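Local coordinates for leucyl-tRNA synthetase (Giardia intestinalis, PDB 3PZ6), which probably attaches leucine to its cognate tRNA at the expense of ATP, this chain being the CP1 editing domain of the enzyme, at residues A[16-21]-A[65-70]. The protein carries 2 engineered substitutions. Numbering follows the deposited sequence.
Sequences LELINY and AIFDQL
Phe67 reaches from helix 61-71 to the chain leaving strand 10-18, and its ring lies between Asn20 and Leu18. The side-chain amide of Asn20 stacks over one face, its plane 24° from that of the ring. ND2 of Asn20 stands 3.3 Å above the ring plane of Phe67, offset toward the rim. Asn20 holds CG anti to its own N (chi1 -158°), which brings the amide across the ring.

On the opposite face the contact is apolar, made by CD2 of Leu18, 4.3 Å from CE2 of Phe67. The same methyl packs against Ile66, 3.7 Å from CG2, and also meets CD1 of that residue. One branch of Leu18 thus touches two successive helix residues.

Two backbone oxygens come to the rim of the ring. Ile19 O lies in the ring plane, 3.4 Å from CE2 of Phe67, and this oxygen also accepts a hydrogen bond from Asn63 ND2. Leu18 O is 3.6 Å from CZ of Phe67. No hydrogen bond joins the two segments directly. Asn20 is the N-cap of helix 21-25, and its OD1 makes a weak bond to Thr22 N.

Val80 of the adjacent antiparallel strand 79-86 also touches Phe67. The arrangement is helix-on-sheet packing in the CP1 editing domain. Helix 61-71 packs on the sheet through Leu18 at the end of strand 10-18, and the amide-aromatic stack joins it to the turn that leads into helix 21-25.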
ATOM      1  N   LEU A  16      -2.781  -2.279   5.363  1.00 33.31           N
ATOM      2  CA  LEU A  16      -1.432  -2.743   5.102  1.00 33.13           C
ATOM      3  C   LEU A  16      -0.738  -2.998   6.433  1.00 35.33           C
ATOM      4  O   LEU A  16      -0.388  -2.061   7.153  1.00 36.65           O
ATOM      5  CB  LEU A  16      -0.667  -1.719   4.265  1.00 29.10           C
ATOM      6  CG  LEU A  16      -1.270  -1.282   2.932  1.00 29.61           C
ATOM      7  CD1 LEU A  16      -0.491  -0.093   2.382  1.00 26.85           C
ATOM      8  CD2 LEU A  16      -1.294  -2.424   1.921  1.00 27.10           C
ATOM      9  N   GLU A  17      -0.555  -4.272   6.766  1.00 35.17           N
ATOM     10  CA  GLU A  17      -0.026  -4.640   8.074  1.00 38.16           C
ATOM     11  C   GLU A  17       1.475  -4.409   8.156  1.00 35.48           C
ATOM     12  O   GLU A  17       2.249  -4.999   7.397  1.00 31.73           O
ATOM     13  CB  GLU A  17      -0.357  -6.096   8.418  1.00 37.05           C
ATOM     14  CG  GLU A  17      -0.173  -6.431   9.901  1.00 40.32           C
ATOM     15  CD  GLU A  17      -0.315  -7.918  10.220  1.00 57.76           C
ATOM     16  OE1 GLU A  17       0.396  -8.393  11.135  1.00 60.05           O
ATOM     17  OE2 GLU A  17      -1.132  -8.611   9.570  1.00 56.50           O
ATOM     18  N   LEU A  18       1.877  -3.546   9.079  1.00 31.05           N
ATOM     19  CA  LEU A  18       3.282  -3.362   9.375  1.00 32.59           C
ATOM     20  C   LEU A  18       3.794  -4.640  10.020  1.00 31.01           C
ATOM     21  O   LEU A  18       3.379  -5.001  11.118  1.00 33.00           O
ATOM     22  CB  LEU A  18       3.490  -2.160  10.294  1.00 32.84           C
ATOM     23  CG  LEU A  18       4.932  -1.711  10.545  1.00 35.43           C
ATOM     24  CD1 LEU A  18       5.583  -1.190   9.273  1.00 36.18           C
ATOM     25  CD2 LEU A  18       4.955  -0.645  11.620  1.00 31.05           C
ATOM     26  N   ILE A  19       4.677  -5.326   9.306  1.00 34.58           N
ATOM     27  CA  ILE A  19       5.200  -6.620   9.724  1.00 32.95           C
ATOM     28  C   ILE A  19       5.941  -6.526  11.052  1.00 33.77           C
ATOM     29  O   ILE A  19       6.800  -5.672  11.237  1.00 35.63           O
ATOM     30  CB  ILE A  19       6.110  -7.229   8.634  1.00 32.62           C
ATOM     31  CG1 ILE A  19       5.306  -7.435   7.346  1.00 30.60           C
ATOM     32  CG2 ILE A  19       6.732  -8.536   9.107  1.00 36.05           C
ATOM     33  CD1 ILE A  19       6.132  -7.835   6.153  1.00 31.12           C
ATOM     34  N   ASN A  20       5.579  -7.401  11.981  1.00 42.64           N
ATOM     35  CA  ASN A  20       6.263  -7.484  13.259  1.00 40.22           C
ATOM     36  C   ASN A  20       7.282  -8.611  13.206  1.00 44.51           C
ATOM     37  O   ASN A  20       6.927  -9.793  13.243  1.00 46.91           O
ATOM     38  CB  ASN A  20       5.259  -7.691  14.396  1.00 40.63           C
ATOM     39  CG  ASN A  20       5.800  -7.260  15.748  1.00 40.67           C
ATOM     40  OD1 ASN A  20       6.961  -7.500  16.080  1.00 37.70           O
ATOM     41  ND2 ASN A  20       4.946  -6.625  16.544  1.00 42.20           N
ATOM     42  N   TYR A  21       8.551  -8.230  13.104  1.00 41.23           N
ATOM     43  CA  TYR A  21       9.633  -9.193  12.970  1.00 43.05           C
ATOM     44  C   TYR A  21       9.989  -9.864  14.290  1.00 50.70           C
ATOM     45  O   TYR A  21      10.630 -10.917  14.298  1.00 60.72           O
ATOM     46  CB  TYR A  21      10.853  -8.540  12.324  1.00 46.97           C
ATOM     47  CG  TYR A  21      10.628  -8.210  10.862  1.00 45.66           C
ATOM     48  CD1 TYR A  21      10.846  -9.169   9.876  1.00 41.86           C
ATOM     49  CD2 TYR A  21      10.176  -6.952  10.469  1.00 35.85           C
ATOM     50  CE1 TYR A  21      10.633  -8.885   8.538  1.00 41.45           C
ATOM     51  CE2 TYR A  21       9.961  -6.656   9.129  1.00 39.61           C
ATOM     52  CZ  TYR A  21      10.195  -7.631   8.172  1.00 41.79           C
ATOM     53  OH  TYR A  21       9.988  -7.365   6.844  1.00 39.76           O
ATOM     54  N   ALA A  65      11.704   0.317  14.947  1.00 31.96           N
ATOM     55  CA  ALA A  65      11.673   1.644  15.564  1.00 38.10           C
ATOM     56  C   ALA A  65      10.253   2.151  15.795  1.00 40.15           C
ATOM     57  O   ALA A  65       9.984   2.789  16.814  1.00 41.45           O
ATOM     58  CB  ALA A  65      12.476   2.646  14.743  1.00 38.02           C
ATOM     59  N   ILE A  66       9.352   1.865  14.853  1.00 35.01           N
ATOM     60  CA  ILE A  66       7.939   2.202  15.020  1.00 34.86           C
ATOM     61  C   ILE A  66       7.353   1.440  16.213  1.00 42.95           C
ATOM     62  O   ILE A  66       6.660   2.028  17.041  1.00 43.04           O
ATOM     63  CB  ILE A  66       7.116   1.938  13.737  1.00 31.85           C
ATOM     64  CG1 ILE A  66       7.563   2.879  12.610  1.00 35.77           C
ATOM     65  CG2 ILE A  66       5.627   2.122  14.004  1.00 35.50           C
ATOM     66  CD1 ILE A  66       7.140   2.441  11.207  1.00 29.38           C
ATOM     67  N   PHE A  67       7.653   0.143  16.305  1.00 38.66           N
ATOM     68  CA  PHE A  67       7.169  -0.679  17.415  1.00 45.89           C
ATOM     69  C   PHE A  67       7.743  -0.230  18.759  1.00 47.76           C
ATOM     70  O   PHE A  67       6.999  -0.074  19.726  1.00 50.35           O
ATOM     71  CB  PHE A  67       7.434  -2.175  17.175  1.00 40.80           C
ATOM     72  CG  PHE A  67       6.504  -2.810  16.174  1.00 33.06           C
ATOM     73  CD1 PHE A  67       5.140  -2.888  16.417  1.00 34.96           C
ATOM     74  CD2 PHE A  67       6.997  -3.350  14.993  1.00 34.74           C
ATOM     75  CE1 PHE A  67       4.281  -3.476  15.489  1.00 33.74           C
ATOM     76  CE2 PHE A  67       6.145  -3.935  14.063  1.00 33.69           C
ATOM     77  CZ  PHE A  67       4.788  -4.000  14.311  1.00 25.81           C
ATOM     78  N   ASP A  68       9.054  -0.001  18.809  1.00 45.49           N
ATOM     79  CA  ASP A  68       9.714   0.485  20.024  1.00 47.05           C
ATOM     80  C   ASP A  68       9.070   1.762  20.560  1.00 52.54           C
ATOM     81  O   ASP A  68       8.906   1.920  21.771  1.00 59.39           O
ATOM     82  CB  ASP A  68      11.209   0.709  19.783  1.00 49.09           C
ATOM     83  CG  ASP A  68      12.008  -0.584  19.803  1.00 58.99           C
ATOM     84  OD1 ASP A  68      11.398  -1.668  19.955  1.00 60.72           O
ATOM     85  OD2 ASP A  68      13.250  -0.520  19.666  1.00 63.50           O
ATOM     86  N   GLN A  69       8.700   2.655  19.646  1.00 52.35           N
ATOM     87  CA  GLN A  69       8.039   3.910  19.979  1.00 48.32           C
ATOM     88  C   GLN A  69       6.607   3.666  20.456  1.00 55.78           C
ATOM     89  O   GLN A  69       6.136   4.328  21.380  1.00 59.72           O
ATOM     90  CB  GLN A  69       8.046   4.834  18.761  1.00 49.61           C
ATOM     91  CG  GLN A  69       7.509   6.232  19.007  1.00 57.87           C
ATOM     92  CD  GLN A  69       7.063   6.912  17.726  1.00 64.51           C
ATOM     93  OE1 GLN A  69       7.801   6.960  16.734  1.00 56.09           O
ATOM     94  NE2 GLN A  69       5.845   7.447  17.741  1.00 58.36           N
ATOM     95  N   LEU A  70       5.920   2.714  19.830  1.00 53.53           N
ATOM     96  CA  LEU A  70       4.556   2.360  20.227  1.00 59.13           C
ATOM     97  C   LEU A  70       4.528   1.696  21.609  1.00 62.40           C
ATOM     98  O   LEU A  70       3.618   1.930  22.405  1.00 60.97           O
ATOM     99  CB  LEU A  70       3.893   1.471  19.170  1.00 53.19           C
ATOM    100  CG  LEU A  70       3.640   2.091  17.788  1.00 53.22           C
ATOM    101  CD1 LEU A  70       3.107   1.055  16.808  1.00 43.29           C
ATOM    102  CD2 LEU A  70       2.703   3.296  17.858  1.00 51.14           C
TER